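Long-range contact in ceramide very long chain fatty acid hydroxylase SCS7 (Saccharomyces cerevisiae, PDB 4ZR1), which hydroxylates the very long chain fatty acid of ceramides, probably at C-2, at a likely catalytic dimetal zinc centre in the endoplasmic reticulum membrane: residues Q77-L91 with G175-L187. Residues are numbered along the deposited sequence; the frame is centred on the assembly and turned at random.
Sequences QIHRPRHYGKGSAPL and GCHHYLPMDKYRL. With ZN (zinc ion), chain C; ZN (zinc ion), chain D; BOG (octyl beta-D-glucopyranoside), chain E.
In the dizinc site, the zinc ligand His178 packs against His79 across this contact. The two rings form a T-shaped pair, planes 78° apart. The edge of the His79 ring faces the flat of His178, with His79 CD2 3.6 Å from His178 ND1. His178 NE2 binds one zinc ion at 2.3 Å, and the adjacent His177 binds the other through NE2. At the helix end, Arg82 N donates an almost straight bond to Tyr179 O, 2.8 Å long. Ile78 CD1 packs against Tyr179 CB and CG. Tyr179 CG lies anti to the backbone N (chi1 -170°), which carries the ring out to Arg82 CG and NE at CE1. Asp47 pairs with the guanidinium of Arg82. At the far end Arg186 grips Ala89 O with both NH1 (2.6 Å) and NH2 (2.9 Å). Ser88 CB and Leu91 CG cover opposite faces of this guanidinium. Asp183 OD2 forms a salt bridge with Arg186 NH1, helping to fix the rotation of the guanidinium; Glu97 pairs with Arg186 NH2. Asp183 OD1 accepts from Ser88 OG at 2.8 Å and, in an Asx turn, from Tyr185 N, the two donors coming from opposite faces of the carboxylate. Ile78 and Leu91 also touch Phe171 of helix 164-179, and Pro81 and Pro181 rest on Tyr256 of helix 242-256. The contact thus joins the chain leaving helix 71-78 to the end of helix 164-179.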
ATOM      1  N   GLN A  77      -5.748  -7.700 -13.485  1.00 99.24           N
ATOM      2  CA  GLN A  77      -5.050  -6.748 -14.327  1.00 89.17           C
ATOM      3  C   GLN A  77      -4.390  -5.624 -13.533  1.00 80.20           C
ATOM      4  O   GLN A  77      -3.305  -5.166 -13.890  1.00 79.41           O
ATOM      5  CB  GLN A  77      -6.024  -6.180 -15.356  1.00 82.86           C
ATOM      6  CG  GLN A  77      -5.420  -5.988 -16.722  1.00 88.36           C
ATOM      7  CD  GLN A  77      -4.976  -7.268 -17.357  1.00 89.17           C
ATOM      8  OE1 GLN A  77      -5.562  -8.329 -17.135  1.00 90.39           O
ATOM      9  NE2 GLN A  77      -3.914  -7.185 -18.143  1.00 91.64           N
ATOM     10  N   ILE A  78      -5.048  -5.190 -12.459  1.00 77.79           N
ATOM     11  CA  ILE A  78      -4.557  -4.088 -11.629  1.00 83.47           C
ATOM     12  C   ILE A  78      -3.274  -4.450 -10.872  1.00 89.33           C
ATOM     13  O   ILE A  78      -2.492  -3.565 -10.521  1.00 87.95           O
ATOM     14  CB  ILE A  78      -5.627  -3.636 -10.603  1.00 81.62           C
ATOM     15  CG1 ILE A  78      -5.352  -2.214 -10.116  1.00 70.72           C
ATOM     16  CG2 ILE A  78      -5.691  -4.596  -9.414  1.00 82.26           C
ATOM     17  CD1 ILE A  78      -5.513  -1.160 -11.178  1.00 67.45           C
ATOM     18  N   HIS A  79      -3.061  -5.747 -10.627  1.00 91.20           N
ATOM     19  CA  HIS A  79      -1.878  -6.212  -9.904  1.00 82.50           C
ATOM     20  C   HIS A  79      -0.750  -6.624 -10.853  1.00 78.80           C
ATOM     21  O   HIS A  79       0.305  -7.079 -10.419  1.00 74.94           O
ATOM     22  CB  HIS A  79      -2.230  -7.383  -8.978  1.00 80.15           C
ATOM     23  CG  HIS A  79      -3.225  -7.037  -7.914  1.00 83.96           C
ATOM     24  ND1 HIS A  79      -4.552  -7.400  -7.990  1.00 83.99           N
ATOM     25  CD2 HIS A  79      -3.090  -6.356  -6.751  1.00 75.24           C
ATOM     26  CE1 HIS A  79      -5.191  -6.960  -6.922  1.00 77.61           C
ATOM     27  NE2 HIS A  79      -4.330  -6.317  -6.156  1.00 71.82           N
ATOM     28  N   ARG A  80      -0.965  -6.470 -12.154  1.00 78.73           N
ATOM     29  CA  ARG A  80       0.128  -6.666 -13.093  1.00 80.61           C
ATOM     30  C   ARG A  80       0.688  -5.291 -13.427  1.00 83.95           C
ATOM     31  O   ARG A  80       0.030  -4.494 -14.089  1.00 92.56           O
ATOM     32  CB  ARG A  80      -0.349  -7.427 -14.324  1.00 84.55           C
ATOM     33  CG  ARG A  80      -0.883  -8.812 -13.959  1.00 89.55           C
ATOM     34  CD  ARG A  80      -1.378  -9.585 -15.158  1.00101.00           C
ATOM     35  NE  ARG A  80      -0.314  -9.804 -16.127  1.00112.48           N
ATOM     36  CZ  ARG A  80      -0.450 -10.538 -17.223  1.00117.88           C
ATOM     37  NH1 ARG A  80       0.570 -10.685 -18.062  1.00121.39           N
ATOM     38  NH2 ARG A  80      -1.611 -11.129 -17.475  1.00114.65           N
ATOM     39  N   PRO A  81       1.898  -4.997 -12.921  1.00 80.56           N
ATOM     40  CA  PRO A  81       2.390  -3.615 -12.862  1.00 76.45           C
ATOM     41  C   PRO A  81       2.739  -2.984 -14.205  1.00 78.31           C
ATOM     42  O   PRO A  81       3.171  -3.653 -15.140  1.00 83.96           O
ATOM     43  CB  PRO A  81       3.648  -3.729 -11.983  1.00 70.18           C
ATOM     44  CG  PRO A  81       4.072  -5.160 -12.100  1.00 72.04           C
ATOM     45  CD  PRO A  81       2.802  -5.940 -12.235  1.00 75.22           C
ATOM     46  N   ARG A  82       2.541  -1.676 -14.283  1.00 74.57           N
ATOM     47  CA  ARG A  82       3.021  -0.897 -15.407  1.00 74.79           C
ATOM     48  C   ARG A  82       3.890   0.227 -14.851  1.00 76.26           C
ATOM     49  O   ARG A  82       4.074   0.331 -13.640  1.00 90.21           O
ATOM     50  CB  ARG A  82       1.859  -0.330 -16.230  1.00 82.37           C
ATOM     51  CG  ARG A  82       0.539  -1.064 -16.065  1.00 82.45           C
ATOM     52  CD  ARG A  82       0.480  -2.373 -16.835  1.00 84.98           C
ATOM     53  NE  ARG A  82      -0.746  -3.105 -16.527  1.00 87.23           N
ATOM     54  CZ  ARG A  82      -1.483  -3.732 -17.435  1.00 98.63           C
ATOM     55  NH1 ARG A  82      -2.587  -4.371 -17.078  1.00102.91           N
ATOM     56  NH2 ARG A  82      -1.118  -3.707 -18.707  1.00101.82           N
ATOM     57  N   HIS A  83       4.425   1.061 -15.733  1.00 73.44           N
ATOM     58  CA  HIS A  83       5.193   2.227 -15.317  1.00 72.11           C
ATOM     59  C   HIS A  83       4.890   3.401 -16.247  1.00 78.64           C
ATOM     60  O   HIS A  83       5.017   3.285 -17.466  1.00 84.17           O
ATOM     61  CB  HIS A  83       6.697   1.910 -15.304  1.00 74.24           C
ATOM     62  CG  HIS A  83       7.534   2.984 -14.679  1.00 83.68           C
ATOM     63  ND1 HIS A  83       7.412   3.350 -13.354  1.00 85.31           N
ATOM     64  CD2 HIS A  83       8.493   3.785 -15.202  1.00 85.31           C
ATOM     65  CE1 HIS A  83       8.260   4.326 -13.089  1.00 78.23           C
ATOM     66  NE2 HIS A  83       8.931   4.606 -14.192  1.00 82.43           N
ATOM     67  N   TYR A  84       4.487   4.529 -15.671  1.00 77.95           N
ATOM     68  CA  TYR A  84       4.157   5.717 -16.463  1.00 69.98           C
ATOM     69  C   TYR A  84       5.392   6.431 -17.005  1.00 76.45           C
ATOM     70  O   TYR A  84       5.307   7.198 -17.963  1.00 76.97           O
ATOM     71  CB  TYR A  84       3.332   6.696 -15.630  1.00 65.77           C
ATOM     72  CG  TYR A  84       2.703   7.807 -16.433  1.00 74.72           C
ATOM     73  CD1 TYR A  84       1.611   7.558 -17.262  1.00 75.75           C
ATOM     74  CD2 TYR A  84       3.179   9.106 -16.349  1.00 81.56           C
ATOM     75  CE1 TYR A  84       1.024   8.572 -18.004  1.00 76.07           C
ATOM     76  CE2 TYR A  84       2.591  10.128 -17.084  1.00 86.29           C
ATOM     77  CZ  TYR A  84       1.516   9.852 -17.910  1.00 80.53           C
ATOM     78  OH  TYR A  84       0.935  10.857 -18.644  1.00 77.53           O
ATOM     79  N   GLY A  85       6.542   6.172 -16.391  1.00 81.86           N
ATOM     80  CA  GLY A  85       7.762   6.874 -16.733  1.00 79.29           C
ATOM     81  C   GLY A  85       8.161   7.813 -15.618  1.00 83.40           C
ATOM     82  O   GLY A  85       7.843   7.574 -14.455  1.00 85.86           O
ATOM     83  N   LYS A  86       8.851   8.892 -15.959  1.00 98.59           N
ATOM     84  CA  LYS A  86       9.422   9.751 -14.932  1.00103.65           C
ATOM     85  C   LYS A  86       8.342  10.560 -14.220  1.00 95.14           C
ATOM     86  O   LYS A  86       8.560  11.056 -13.115  1.00 93.50           O
ATOM     87  CB  LYS A  86      10.490  10.669 -15.538  1.00108.70           C
ATOM     88  CG  LYS A  86      11.856   9.994 -15.638  1.00114.61           C
ATOM     89  CD  LYS A  86      12.906  10.915 -16.223  1.00120.61           C
ATOM     90  CE  LYS A  86      14.310  10.411 -15.931  1.00128.12           C
ATOM     91  NZ  LYS A  86      15.239  10.698 -17.065  1.00133.76           N
ATOM     92  N   GLY A  87       7.173  10.673 -14.843  1.00 83.21           N
ATOM     93  CA  GLY A  87       6.074  11.432 -14.271  1.00 77.15           C
ATOM     94  C   GLY A  87       5.043  10.569 -13.559  1.00 78.69           C
ATOM     95  O   GLY A  87       5.275   9.385 -13.293  1.00 75.97           O
ATOM     96  N   SER A  88       3.898  11.168 -13.247  1.00 77.20           N
ATOM     97  CA  SER A  88       2.808  10.459 -12.578  1.00 68.72           C
ATOM     98  C   SER A  88       1.558  10.419 -13.444  1.00 67.64           C
ATOM     99  O   SER A  88       1.083  11.457 -13.889  1.00 73.12           O
ATOM    100  CB  SER A  88       2.479  11.112 -11.232  1.00 63.87           C
ATOM    101  OG  SER A  88       3.565  11.005 -10.324  1.00 80.19           O
ATOM    102  N   ALA A  89       1.024   9.220 -13.667  1.00 78.65           N
ATOM    103  CA  ALA A  89      -0.202   9.040 -14.461  1.00 68.59           C
ATOM    104  C   ALA A  89      -1.374   9.850 -13.914  1.00 61.60           C
ATOM    105  O   ALA A  89      -1.525  10.007 -12.709  1.00 76.51           O
ATOM    106  CB  ALA A  89      -0.582   7.566 -14.525  1.00 56.72           C
ATOM    107  N   PRO A  90      -2.207  10.380 -14.811  1.00 65.42           N
ATOM    108  CA  PRO A  90      -3.350  11.174 -14.353  1.00 70.96           C
ATOM    109  C   PRO A  90      -4.474  10.301 -13.791  1.00 75.99           C
ATOM    110  O   PRO A  90      -4.831   9.292 -14.401  1.00 72.53           O
ATOM    111  CB  PRO A  90      -3.797  11.889 -15.627  1.00 61.98           C
ATOM    112  CG  PRO A  90      -3.412  10.935 -16.735  1.00 60.62           C
ATOM    113  CD  PRO A  90      -2.129  10.299 -16.283  1.00 62.37           C
ATOM    114  N   LEU A  91      -5.018  10.676 -12.637  1.00 75.02           N
ATOM    115  CA  LEU A  91      -6.170   9.964 -12.091  1.00 66.48           C
ATOM    116  C   LEU A  91      -7.459  10.697 -12.445  1.00 63.46           C
ATOM    117  O   LEU A  91      -8.458  10.068 -12.790  1.00 70.35           O
ATOM    118  CB  LEU A  91      -6.051   9.782 -10.566  1.00 63.03           C
ATOM    119  CG  LEU A  91      -4.875   8.932 -10.068  1.00 71.72           C
ATOM    120  CD1 LEU A  91      -5.056   8.512  -8.621  1.00 75.64           C
ATOM    121  CD2 LEU A  91      -4.670   7.726 -10.935  1.00 68.24           C
ATOM    122  N   GLY A 175      -4.798  -0.698  -4.987  1.00 65.91           N
ATOM    123  CA  GLY A 175      -4.697  -1.190  -6.351  1.00 68.01           C
ATOM    124  C   GLY A 175      -3.765  -0.359  -7.216  1.00 75.41           C
ATOM    125  O   GLY A 175      -2.929  -0.904  -7.939  1.00 82.00           O
ATOM    126  N   CYS A 176      -3.903   0.962  -7.133  1.00 67.77           N
ATOM    127  CA  CYS A 176      -3.079   1.880  -7.916  1.00 63.80           C
ATOM    128  C   CYS A 176      -1.592   1.657  -7.647  1.00 66.30           C
ATOM    129  O   CYS A 176      -0.749   1.717  -8.546  1.00 71.78           O
ATOM    130  CB  CYS A 176      -3.452   3.330  -7.598  1.00 63.39           C
ATOM    131  SG  CYS A 176      -2.621   4.539  -8.641  1.00 76.97           S
ATOM    132  N   HIS A 177      -1.272   1.388  -6.394  1.00 62.81           N
ATOM    133  CA  HIS A 177       0.111   1.212  -6.024  1.00 62.20           C
ATOM    134  C   HIS A 177       0.680  -0.071  -6.658  1.00 68.23           C
ATOM    135  O   HIS A 177       1.838  -0.108  -7.076  1.00 75.24           O
ATOM    136  CB  HIS A 177       0.246   1.196  -4.502  1.00 61.88           C
ATOM    137  CG  HIS A 177       1.631   0.887  -4.037  1.00 65.15           C
ATOM    138  ND1 HIS A 177       2.717   1.659  -4.381  1.00 73.99           N
ATOM    139  CD2 HIS A 177       2.114  -0.136  -3.294  1.00 57.76           C
ATOM    140  CE1 HIS A 177       3.808   1.137  -3.856  1.00 68.18           C
ATOM    141  NE2 HIS A 177       3.469   0.049  -3.191  1.00 75.54           N
ATOM    142  N   HIS A 178      -0.138  -1.115  -6.750  1.00 69.75           N
ATOM    143  CA  HIS A 178       0.271  -2.335  -7.443  1.00 70.95           C
ATOM    144  C   HIS A 178       0.303  -2.116  -8.947  1.00 80.39           C
ATOM    145  O   HIS A 178       1.147  -2.659  -9.654  1.00 82.07           O
ATOM    146  CB  HIS A 178      -0.664  -3.491  -7.102  1.00 73.57           C
ATOM    147  CG  HIS A 178      -0.247  -4.258  -5.887  1.00 80.03           C
ATOM    148  ND1 HIS A 178       0.345  -5.499  -5.956  1.00 83.84           N
ATOM    149  CD2 HIS A 178      -0.324  -3.949  -4.569  1.00 74.21           C
ATOM    150  CE1 HIS A 178       0.608  -5.928  -4.734  1.00 79.37           C
ATOM    151  NE2 HIS A 178       0.219  -5.004  -3.877  1.00 82.80           N
ATOM    152  N   TYR A 179      -0.631  -1.314  -9.432  1.00 81.47           N
ATOM    153  CA  TYR A 179      -0.664  -0.970 -10.832  1.00 76.05           C
ATOM    154  C   TYR A 179       0.572  -0.141 -11.181  1.00 79.31           C
ATOM    155  O   TYR A 179       1.199  -0.375 -12.216  1.00 83.38           O
ATOM    156  CB  TYR A 179      -1.964  -0.228 -11.156  1.00 76.53           C
ATOM    157  CG  TYR A 179      -2.235  -0.024 -12.627  1.00 76.33           C
ATOM    158  CD1 TYR A 179      -2.371  -1.107 -13.490  1.00 85.37           C
ATOM    159  CD2 TYR A 179      -2.404   1.253 -13.148  1.00 74.84           C
ATOM    160  CE1 TYR A 179      -2.634  -0.921 -14.840  1.00 82.76           C
ATOM    161  CE2 TYR A 179      -2.666   1.453 -14.497  1.00 79.01           C
ATOM    162  CZ  TYR A 179      -2.779   0.366 -15.339  1.00 82.15           C
ATOM    163  OH  TYR A 179      -3.039   0.575 -16.679  1.00 92.11           O
ATOM    164  N   LEU A 180       0.941   0.804 -10.310  1.00 76.20           N
ATOM    165  CA  LEU A 180       2.111   1.649 -10.571  1.00 75.10           C
ATOM    166  C   LEU A 180       3.085   1.808  -9.394  1.00 85.47           C
ATOM    167  O   LEU A 180       3.213   2.897  -8.828  1.00 94.92           O
ATOM    168  CB  LEU A 180       1.662   3.027 -11.038  1.00 72.10           C
ATOM    169  CG  LEU A 180       0.872   3.063 -12.353  1.00 73.62           C
ATOM    170  CD1 LEU A 180      -0.436   3.804 -12.163  1.00 63.29           C
ATOM    171  CD2 LEU A 180       1.703   3.698 -13.450  1.00 97.92           C
ATOM    172  N   PRO A 181       3.824   0.731  -9.074  1.00 78.90           N
ATOM    173  CA  PRO A 181       4.772   0.583  -7.959  1.00 75.34           C
ATOM    174  C   PRO A 181       5.800   1.715  -7.842  1.00 76.78           C
ATOM    175  O   PRO A 181       6.088   2.189  -6.739  1.00 79.48           O
ATOM    176  CB  PRO A 181       5.485  -0.730  -8.287  1.00 77.12           C
ATOM    177  CG  PRO A 181       4.591  -1.444  -9.217  1.00 79.48           C
ATOM    178  CD  PRO A 181       3.902  -0.404 -10.010  1.00 76.74           C
ATOM    179  N   MET A 182       6.345   2.146  -8.974  1.00 76.49           N
ATOM    180  CA  MET A 182       7.387   3.165  -8.981  1.00 66.70           C
ATOM    181  C   MET A 182       6.877   4.581  -9.202  1.00 64.42           C
ATOM    182  O   MET A 182       7.663   5.464  -9.525  1.00 76.28           O
ATOM    183  CB  MET A 182       8.432   2.840 -10.047  1.00 70.44           C
ATOM    184  CG  MET A 182       9.304   1.679  -9.655  1.00 73.59           C
ATOM    185  SD  MET A 182      10.105   2.014  -8.074  1.00 88.84           S
ATOM    186  CE  MET A 182       9.865   0.414  -7.291  1.00101.66           C
ATOM    187  N   ASP A 183       5.578   4.813  -9.021  1.00 62.28           N
ATOM    188  CA  ASP A 183       5.067   6.192  -9.013  1.00 64.25           C
ATOM    189  C   ASP A 183       5.339   6.824  -7.653  1.00 72.32           C
ATOM    190  O   ASP A 183       4.568   6.625  -6.705  1.00 71.72           O
ATOM    191  CB  ASP A 183       3.566   6.240  -9.324  1.00 61.42           C
ATOM    192  CG  ASP A 183       3.019   7.674  -9.387  1.00 73.56           C
ATOM    193  OD1 ASP A 183       3.682   8.611  -8.897  1.00 77.75           O
ATOM    194  OD2 ASP A 183       1.915   7.871  -9.929  1.00 77.80           O
ATOM    195  N   LYS A 184       6.402   7.623  -7.572  1.00 72.37           N
ATOM    196  CA  LYS A 184       6.874   8.138  -6.287  1.00 71.28           C
ATOM    197  C   LYS A 184       5.857   9.036  -5.567  1.00 75.47           C
ATOM    198  O   LYS A 184       6.011   9.324  -4.381  1.00 84.95           O
ATOM    199  CB  LYS A 184       8.202   8.880  -6.470  1.00 72.20           C
ATOM    200  CG  LYS A 184       8.131  10.115  -7.351  1.00 84.38           C
ATOM    201  CD  LYS A 184       9.520  10.717  -7.583  1.00 95.60           C
ATOM    202  CE  LYS A 184       9.463  11.908  -8.540  1.00101.13           C
ATOM    203  NZ  LYS A 184      10.801  12.505  -8.807  1.00112.86           N
ATOM    204  N   TYR A 185       4.798   9.449  -6.252  1.00 68.26           N
ATOM    205  CA  TYR A 185       3.804  10.280  -5.582  1.00 68.11           C
ATOM    206  C   TYR A 185       2.493   9.560  -5.315  1.00 66.86           C
ATOM    207  O   TYR A 185       1.545  10.173  -4.844  1.00 62.39           O
ATOM    208  CB  TYR A 185       3.531  11.545  -6.382  1.00 75.63           C
ATOM    209  CG  TYR A 185       4.705  12.500  -6.433  1.00 82.20           C
ATOM    210  CD1 TYR A 185       4.960  13.382  -5.392  1.00 76.36           C
ATOM    211  CD2 TYR A 185       5.538  12.536  -7.534  1.00 89.52           C
ATOM    212  CE1 TYR A 185       6.021  14.259  -5.450  1.00 85.55           C
ATOM    213  CE2 TYR A 185       6.596  13.407  -7.597  1.00 95.73           C
ATOM    214  CZ  TYR A 185       6.837  14.267  -6.560  1.00 95.32           C
ATOM    215  OH  TYR A 185       7.907  15.130  -6.647  1.00103.34           O
ATOM    216  N   ARG A 186       2.442   8.260  -5.586  1.00 63.35           N
ATOM    217  CA  ARG A 186       1.248   7.479  -5.293  1.00 58.45           C
ATOM    218  C   ARG A 186       1.572   6.249  -4.467  1.00 69.78           C
ATOM    219  O   ARG A 186       0.978   5.190  -4.659  1.00 73.85           O
ATOM    220  CB  ARG A 186       0.546   7.049  -6.585  1.00 68.40           C
ATOM    221  CG  ARG A 186      -0.481   8.042  -7.097  1.00 68.51           C
ATOM    222  CD  ARG A 186       0.186   9.269  -7.671  1.00 68.61           C
ATOM    223  NE  ARG A 186      -0.797  10.153  -8.281  1.00 77.95           N
ATOM    224  CZ  ARG A 186      -1.082  10.174  -9.581  1.00 74.01           C
ATOM    225  NH1 ARG A 186      -0.446   9.366 -10.430  1.00 58.80           N
ATOM    226  NH2 ARG A 186      -2.006  11.010 -10.032  1.00 60.25           N
ATOM    227  N   LEU A 187       2.523   6.386  -3.553  1.00 69.67           N
ATOM    228  CA  LEU A 187       2.899   5.282  -2.689  1.00 62.87           C
ATOM    229  C   LEU A 187       2.368   5.526  -1.280  1.00 70.11           C
ATOM    230  O   LEU A 187       1.528   4.769  -0.791  1.00 67.48           O
ATOM    231  CB  LEU A 187       4.421   5.090  -2.696  1.00 58.27           C
ATOM    232  CG  LEU A 187       5.021   3.856  -2.020  1.00 65.05           C
ATOM    233  CD1 LEU A 187       6.420   3.558  -2.549  1.00 68.15           C
ATOM    234  CD2 LEU A 187       5.078   4.059  -0.517  1.00 63.59           C
TER
HETATM  235 ZN    ZN C 401       4.799  -1.500  -2.210  1.00 81.14          ZN
HETATM  236 ZN    ZN D 402      -0.121  -5.232  -1.604  1.00 84.51          ZN
HETATM  237  C1  BOG E 403      -3.039   5.426  -2.230  1.00 99.27           C
HETATM  238  O1  BOG E 403      -3.050   6.665  -2.905  1.00111.22           O
HETATM  239  C2  BOG E 403      -1.707   4.757  -2.472  1.00 92.87           C
HETATM  240  O2  BOG E 403      -1.655   4.406  -3.835  1.00 94.70           O
HETATM  241  C3  BOG E 403      -1.605   3.478  -1.673  1.00 86.38           C
HETATM  242  O3  BOG E 403      -0.306   2.930  -1.693  1.00 71.65           O
HETATM  243  C4  BOG E 403      -2.047   3.674  -0.255  1.00 90.54           C
HETATM  244  O4  BOG E 403      -2.153   2.398   0.328  1.00102.93           O
HETATM  245  C5  BOG E 403      -3.394   4.345  -0.240  1.00 96.87           C
HETATM  246  O5  BOG E 403      -3.269   5.612  -0.851  1.00100.44           O
HETATM  247  C6  BOG E 403      -3.840   4.429   1.212  1.00100.38           C
HETATM  248  O6  BOG E 403      -4.683   5.533   1.458  1.00100.96           O
HETATM  249  C1' BOG E 403      -4.223   6.925  -3.650  1.00103.99           C
HETATM  250  C2' BOG E 403      -4.135   8.263  -4.354  1.00 91.02           C
HETATM  251  C3' BOG E 403      -5.542   8.784  -4.574  1.00 90.45           C
HETATM  252  C4' BOG E 403      -5.746  10.148  -3.940  1.00 89.65           C
HETATM  253  C5' BOG E 403      -7.163  10.275  -3.407  1.00 82.50           C
HETATM  254  C6' BOG E 403      -7.495  11.729  -3.175  1.00 81.12           C
HETATM  255  C7' BOG E 403      -8.832  11.852  -2.480  1.00 88.41           C
HETATM  256  C8' BOG E 403      -9.941  11.655  -3.487  1.00 92.06           C